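Lysozyme C (Equus asinus, PDB 5XUW) hydrolyses the (1->4)-beta-linkages between N-acetylmuramic acid and N-acetyl-D-glucosamine in bacterial peptidoglycan, and carries one bound calcium ion. Local coordinates at residues K62-D67 with K96-D101; K103-S106 with A110-K113. All blocks are in the same frame, centred on the assembly; numbering follows the deposited sequence.

Interaction 1. Residues K62-D67 with K96-D101; sequences KWWCKD and KRVVRD
Val98 sets one methyl group squarely over the indole of Trp64: CG2 of Val98 stands 3.6 Å from the centroid of the six-membered ring of Trp64, 14° off the ring normal, a CH-pi contact. The same methyl comes within 3.5 Å of Trp64 CD2, while Val98 CG1 lies farther out, nearest CZ2. With its CG anti to the carbonyl carbon (chi1 -55°), Trp64 sends the indole across to the helix although the two backbones stay apart, their nearest CA atoms, of Trp64 and Val98, 7.8 Å from each other. CB of Trp63 lies over the rim of the opposite face of the Trp64 indole. In the C-type lysozyme fold this indole ties the long loop after strand 59-60, which the Cys65-Cys80 disulfide braces, to helix 89-100; the Trp64 side chain is about 7 Å from that of Asp53, a predicted active-site residue. Beyond this buried valine the contact thins into a polar, partly exposed rim. Arg97, its chain bent at chi2 (73°), brings NH1 to 3.3 Å from Trp64 CZ3, the guanidinium presenting a face to the ring edge with the two planes almost perpendicular. Asp101 OD2 meets the same edge, 3.5 Å from Trp64 CH2, and its partner oxygen OD1 forms a salt bridge with Arg97 NH1 at 2.9 Å, though the hydrogen bond within it is bent and weak.

Interaction 2. Residues K103-S106 with A110-K113; sequences KGMS and AWVK
One face of the Trp111 indole is covered by the side chain of Met105, and Ser106 OG lies in the ring plane at its edge. Over the six-membered ring sits Met105 CB, 3.7 Å from the centroid and only 5° off the normal, a CH-pi contact. Farther along the same face, Met105 SD lies 4.1 Å from the centroid of the five-membered ring, a Met-aromatic contact, and the terminal methyl CE reaches 3.5 Å from Trp111 CD1. The methionine therefore runs across the indole from benzene ring to pyrrole ring; the bend at its last torsion (chi3 77°) brings the methyl back over the surface instead of letting it extend past it. On that same face, the backbone oxygen of Met105 stands over the rim, 3.3 Å from Trp111 CE3; Ser106 OG instead lies at the edge, 3.5 Å from Trp111 CZ3. Since the indole has its CG anti to the backbone N (chi1 178°), it leans out from the helix toward the short 3-10 turn that holds Met105 and Ser106. A second, smaller patch forms beside it, where Val112 CG2 packs against Ser106 CA at 3.6 Å and also touches Ser106 CB. The indole NH is turned elsewhere: Trp111 NE1 donates to Asn27 OD1, which helps fix the rotation of the ring. The contact thus folds the 3-10 turn back on helix 109-114, only a few residues later in the chain. The Trp111 side chain is about 5 Å from that of Glu35, so this packing places the indole next to the predicted active site. Helix 25-36 adjoins both partners, with Met31 touching Met105 and Trp111; it also carries Glu35, whose OE2 accepts a hydrogen bond from Ala110 N, while Tyr23 OH is hydrogen-bonded to Met105 N.

Both contacts are partly buried and pair a tryptophan with an apolar side chain over one face: Trp64 and Val98 are the buried part of interaction 1, Met105 and Trp111 that of interaction 2, the other touching residues being partly exposed. Interaction 1 spans a long sequence separation, attaching the loop after strand 59-60 to helix 89-100, and its rim is charged. Interaction 2 is local, between a 3-10 turn and helix 109-114; the covering group is a methionine, which adds a sulfur contact, instead of a valine methyl, and a serine replaces the ion pair at the edge. They touch through Val99, on the helix of interaction 1, whose CG1 packs 3.5 Å from Met105 CG.

Interaction 1. Residues K62-D67 with K96-D101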
loop_
_atom_site.group_PDB
_atom_site.type_symbol
_atom_site.label_atom_id
_atom_site.label_comp_id
_atom_site.label_asym_id
_atom_site.label_seq_id
_atom_site.Cartn_x
_atom_site.Cartn_y
_atom_site.Cartn_z
ATOM N N LYS A 62 7.728 -10.321 -6.577
ATOM C CA LYS A 62 8.783 -10.326 -7.592
ATOM C C LYS A 62 9.851 -9.277 -7.311
ATOM O O LYS A 62 11.027 -9.532 -7.535
ATOM C CB LYS A 62 8.182 -10.100 -8.984
ATOM C CG LYS A 62 9.213 -9.960 -10.096
ATOM C CD LYS A 62 8.554 -10.038 -11.459
ATOM C CE LYS A 62 9.567 -9.867 -12.578
ATOM N NZ LYS A 62 8.927 -10.043 -13.910
ATOM N N TRP A 63 9.440 -8.094 -6.863
ATOM C CA TRP A 63 10.374 -7.002 -6.604
ATOM C C TRP A 63 10.556 -6.626 -5.147
ATOM O O TRP A 63 11.625 -6.140 -4.786
ATOM C CB TRP A 63 9.960 -5.755 -7.397
ATOM C CG TRP A 63 10.252 -5.843 -8.885
ATOM C CD1 TRP A 63 11.244 -6.566 -9.495
ATOM C CD2 TRP A 63 9.560 -5.158 -9.931
ATOM N NE1 TRP A 63 11.195 -6.386 -10.853
ATOM C CE2 TRP A 63 10.175 -5.523 -11.150
ATOM C CE3 TRP A 63 8.476 -4.271 -9.958
ATOM C CZ2 TRP A 63 9.744 -5.032 -12.387
ATOM C CZ3 TRP A 63 8.040 -3.781 -11.192
ATOM C CH2 TRP A 63 8.676 -4.166 -12.391
ATOM N N TRP A 64 9.536 -6.844 -4.314
ATOM C CA TRP A 64 9.479 -6.192 -3.014
ATOM C C TRP A 64 9.643 -7.124 -1.828
ATOM O O TRP A 64 10.407 -6.819 -0.927
ATOM C CB TRP A 64 8.185 -5.377 -2.905
ATOM C CG TRP A 64 8.066 -4.408 -4.034
ATOM C CD1 TRP A 64 7.121 -4.405 -5.017
ATOM C CD2 TRP A 64 8.954 -3.332 -4.330
ATOM N NE1 TRP A 64 7.349 -3.381 -5.897
ATOM C CE2 TRP A 64 8.474 -2.705 -5.504
ATOM C CE3 TRP A 64 10.103 -2.825 -3.715
ATOM C CZ2 TRP A 64 9.107 -1.598 -6.074
ATOM C CZ3 TRP A 64 10.738 -1.722 -4.284
ATOM C CH2 TRP A 64 10.233 -1.119 -5.454
ATOM N N CYS A 65 8.922 -8.234 -1.816
ATOM C CA CYS A 65 9.035 -9.221 -0.729
ATOM C C CYS A 65 9.351 -10.584 -1.302
ATOM O O CYS A 65 9.243 -10.808 -2.515
ATOM C CB CYS A 65 7.748 -9.277 0.111
ATOM S SG CYS A 65 6.267 -9.866 -0.743
ATOM N N LYS A 66 9.736 -11.502 -0.421
ATOM C CA LYS A 66 10.030 -12.870 -0.837
ATOM C C LYS A 66 9.133 -13.900 -0.151
ATOM O O LYS A 66 8.945 -13.886 1.061
ATOM C CB LYS A 66 11.510 -13.208 -0.651
ATOM C CG LYS A 66 12.026 -13.190 0.775
ATOM C CD LYS A 66 13.231 -14.107 0.939
ATOM C CE LYS A 66 13.862 -13.895 2.301
ATOM N NZ LYS A 66 14.665 -15.059 2.765
ATOM N N ASP A 67 8.518 -14.738 -0.969
ATOM C CA ASP A 67 7.959 -15.995 -0.516
ATOM C C ASP A 67 8.830 -17.019 -1.235
ATOM O O ASP A 67 9.589 -16.655 -2.139
ATOM C CB ASP A 67 6.454 -16.112 -0.825
ATOM C CG ASP A 67 6.113 -15.930 -2.306
ATOM O OD1 ASP A 67 6.873 -16.387 -3.184
ATOM O OD2 ASP A 67 5.049 -15.343 -2.591
ATOM N N LYS A 96 7.034 2.986 1.394
ATOM C CA LYS A 96 7.953 4.129 1.294
ATOM C C LYS A 96 9.088 3.849 0.288
ATOM O O LYS A 96 9.425 4.720 -0.510
ATOM C CB LYS A 96 8.526 4.488 2.666
ATOM C CG LYS A 96 7.536 5.172 3.590
ATOM C CD LYS A 96 8.143 5.444 4.949
ATOM C CE LYS A 96 7.183 6.201 5.844
ATOM N NZ LYS A 96 7.788 6.533 7.156
ATOM N N ARG A 97 9.655 2.643 0.321
ATOM C CA ARG A 97 10.655 2.221 -0.678
ATOM C C ARG A 97 10.015 2.176 -2.076
ATOM O O ARG A 97 10.582 2.715 -3.036
ATOM C CB ARG A 97 11.322 0.878 -0.263
ATOM C CG ARG A 97 12.149 0.119 -1.314
ATOM C CD ARG A 97 13.501 0.751 -1.638
ATOM N NE ARG A 97 14.210 0.080 -2.756
ATOM C CZ ARG A 97 13.857 0.127 -4.045
ATOM N NH1 ARG A 97 12.787 0.811 -4.438
ATOM N NH2 ARG A 97 14.567 -0.532 -4.970
ATOM N N VAL A 98 8.810 1.609 -2.188
ATOM C CA VAL A 98 8.162 1.484 -3.496
ATOM C C VAL A 98 7.939 2.852 -4.153
ATOM O O VAL A 98 8.282 3.009 -5.332
ATOM C CB VAL A 98 6.822 0.710 -3.425
ATOM C CG1 VAL A 98 6.140 0.682 -4.788
ATOM C CG2 VAL A 98 7.047 -0.711 -2.911
ATOM N N VAL A 99 7.390 3.826 -3.418
ATOM C CA VAL A 99 7.068 5.142 -4.040
ATOM C C VAL A 99 8.259 5.933 -4.522
ATOM O O VAL A 99 8.088 6.802 -5.366
ATOM C CB VAL A 99 6.353 6.226 -3.169
ATOM C CG1 VAL A 99 4.867 6.236 -3.372
ATOM C CG2 VAL A 99 6.856 6.307 -1.735
ATOM N N ARG A 100 9.429 5.705 -3.933
ATOM C CA ARG A 100 10.625 6.441 -4.333
ATOM C C ARG A 100 11.149 5.985 -5.703
ATOM O O ARG A 100 11.950 6.689 -6.308
ATOM C CB ARG A 100 11.707 6.369 -3.250
ATOM C CG ARG A 100 11.300 7.094 -1.979
ATOM C CD ARG A 100 12.454 7.229 -0.998
ATOM N NE ARG A 100 13.301 8.387 -1.288
ATOM C CZ ARG A 100 14.484 8.635 -0.723
ATOM N NH1 ARG A 100 15.007 7.803 0.179
ATOM N NH2 ARG A 100 15.164 9.727 -1.072
ATOM N N ASP A 101 10.653 4.856 -6.208
ATOM C CA ASP A 101 11.005 4.374 -7.548
ATOM C C ASP A 101 10.330 5.132 -8.688
ATOM O O ASP A 101 9.459 5.971 -8.436
ATOM C CB ASP A 101 10.810 2.852 -7.631
ATOM C CG ASP A 101 12.065 2.101 -7.272
ATOM O OD1 ASP A 101 12.987 2.698 -6.686
ATOM O OD2 ASP A 101 12.146 0.902 -7.548
#

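Interaction 2. Residues K103-S106 with A110-K113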
loop_
_atom_site.group_PDB
_atom_site.type_symbol
_atom_site.label_atom_id
_atom_site.label_comp_id
_atom_site.label_asym_id
_atom_site.label_seq_id
_atom_site.Cartn_x
_atom_site.Cartn_y
_atom_site.Cartn_z
ATOM N N LYS A 103 8.064 5.127 -11.017
ATOM C CA LYS A 103 6.620 5.282 -11.231
ATOM C C LYS A 103 5.912 6.061 -10.129
ATOM O O LYS A 103 4.752 6.452 -10.304
ATOM C CB LYS A 103 5.946 3.911 -11.378
ATOM C CG LYS A 103 6.497 3.055 -12.508
ATOM C CD LYS A 103 5.531 2.886 -13.666
ATOM C CE LYS A 103 4.377 1.968 -13.311
ATOM N NZ LYS A 103 3.747 1.398 -14.535
ATOM N N GLY A 104 6.574 6.294 -8.997
ATOM C CA GLY A 104 5.888 6.868 -7.843
ATOM C C GLY A 104 4.704 5.991 -7.464
ATOM O O GLY A 104 4.780 4.757 -7.538
ATOM N N MET A 105 3.583 6.621 -7.126
ATOM C CA MET A 105 2.393 5.873 -6.712
ATOM C C MET A 105 1.729 5.128 -7.864
ATOM O O MET A 105 0.925 4.221 -7.620
ATOM C CB MET A 105 1.366 6.756 -5.983
ATOM C CG MET A 105 1.682 7.009 -4.517
ATOM S SD MET A 105 0.229 7.532 -3.572
ATOM C CE MET A 105 -0.582 5.976 -3.393
ATOM N N SER A 106 2.085 5.451 -9.115
ATOM C CA SER A 106 1.562 4.690 -10.257
ATOM C C SER A 106 2.030 3.230 -10.302
ATOM O O SER A 106 1.554 2.471 -11.127
ATOM C CB SER A 106 1.869 5.395 -11.581
ATOM O OG SER A 106 1.153 6.611 -11.654
ATOM N N ALA A 110 -4.430 -0.042 -8.854
ATOM C CA ALA A 110 -5.747 0.361 -8.338
ATOM C C ALA A 110 -5.766 1.855 -7.966
ATOM O O ALA A 110 -6.788 2.520 -8.149
ATOM C CB ALA A 110 -6.173 -0.515 -7.170
ATOM N N TRP A 111 -4.641 2.378 -7.477
ATOM C CA TRP A 111 -4.504 3.818 -7.259
ATOM C C TRP A 111 -4.620 4.569 -8.587
ATOM O O TRP A 111 -5.345 5.570 -8.692
ATOM C CB TRP A 111 -3.187 4.150 -6.546
ATOM C CG TRP A 111 -2.998 5.627 -6.354
ATOM C CD1 TRP A 111 -3.504 6.407 -5.349
ATOM C CD2 TRP A 111 -2.286 6.496 -7.217
ATOM N NE1 TRP A 111 -3.149 7.727 -5.545
ATOM C CE2 TRP A 111 -2.390 7.805 -6.682
ATOM C CE3 TRP A 111 -1.552 6.302 -8.394
ATOM C CZ2 TRP A 111 -1.788 8.908 -7.288
ATOM C CZ3 TRP A 111 -0.964 7.400 -8.993
ATOM C CH2 TRP A 111 -1.072 8.683 -8.430
ATOM N N VAL A 112 -3.930 4.080 -9.611
ATOM C CA VAL A 112 -4.026 4.706 -10.938
ATOM C C VAL A 112 -5.484 4.747 -11.418
ATOM O O VAL A 112 -5.950 5.780 -11.897
ATOM C CB VAL A 112 -3.166 3.973 -11.987
ATOM C CG1 VAL A 112 -3.434 4.516 -13.388
ATOM C CG2 VAL A 112 -1.687 4.090 -11.633
ATOM N N LYS A 113 -6.181 3.624 -11.289
ATOM C CA LYS A 113 -7.533 3.486 -11.836
ATOM C C LYS A 113 -8.572 4.325 -11.097
ATOM O O LYS A 113 -9.460 4.886 -11.730
ATOM C CB LYS A 113 -7.956 2.016 -11.838
ATOM C CG LYS A 113 -9.342 1.751 -12.416
ATOM C CD LYS A 113 -9.605 0.266 -12.590
ATOM C CE LYS A 113 -10.903 0.025 -13.346
ATOM N NZ LYS A 113 -11.288 -1.415 -13.355
#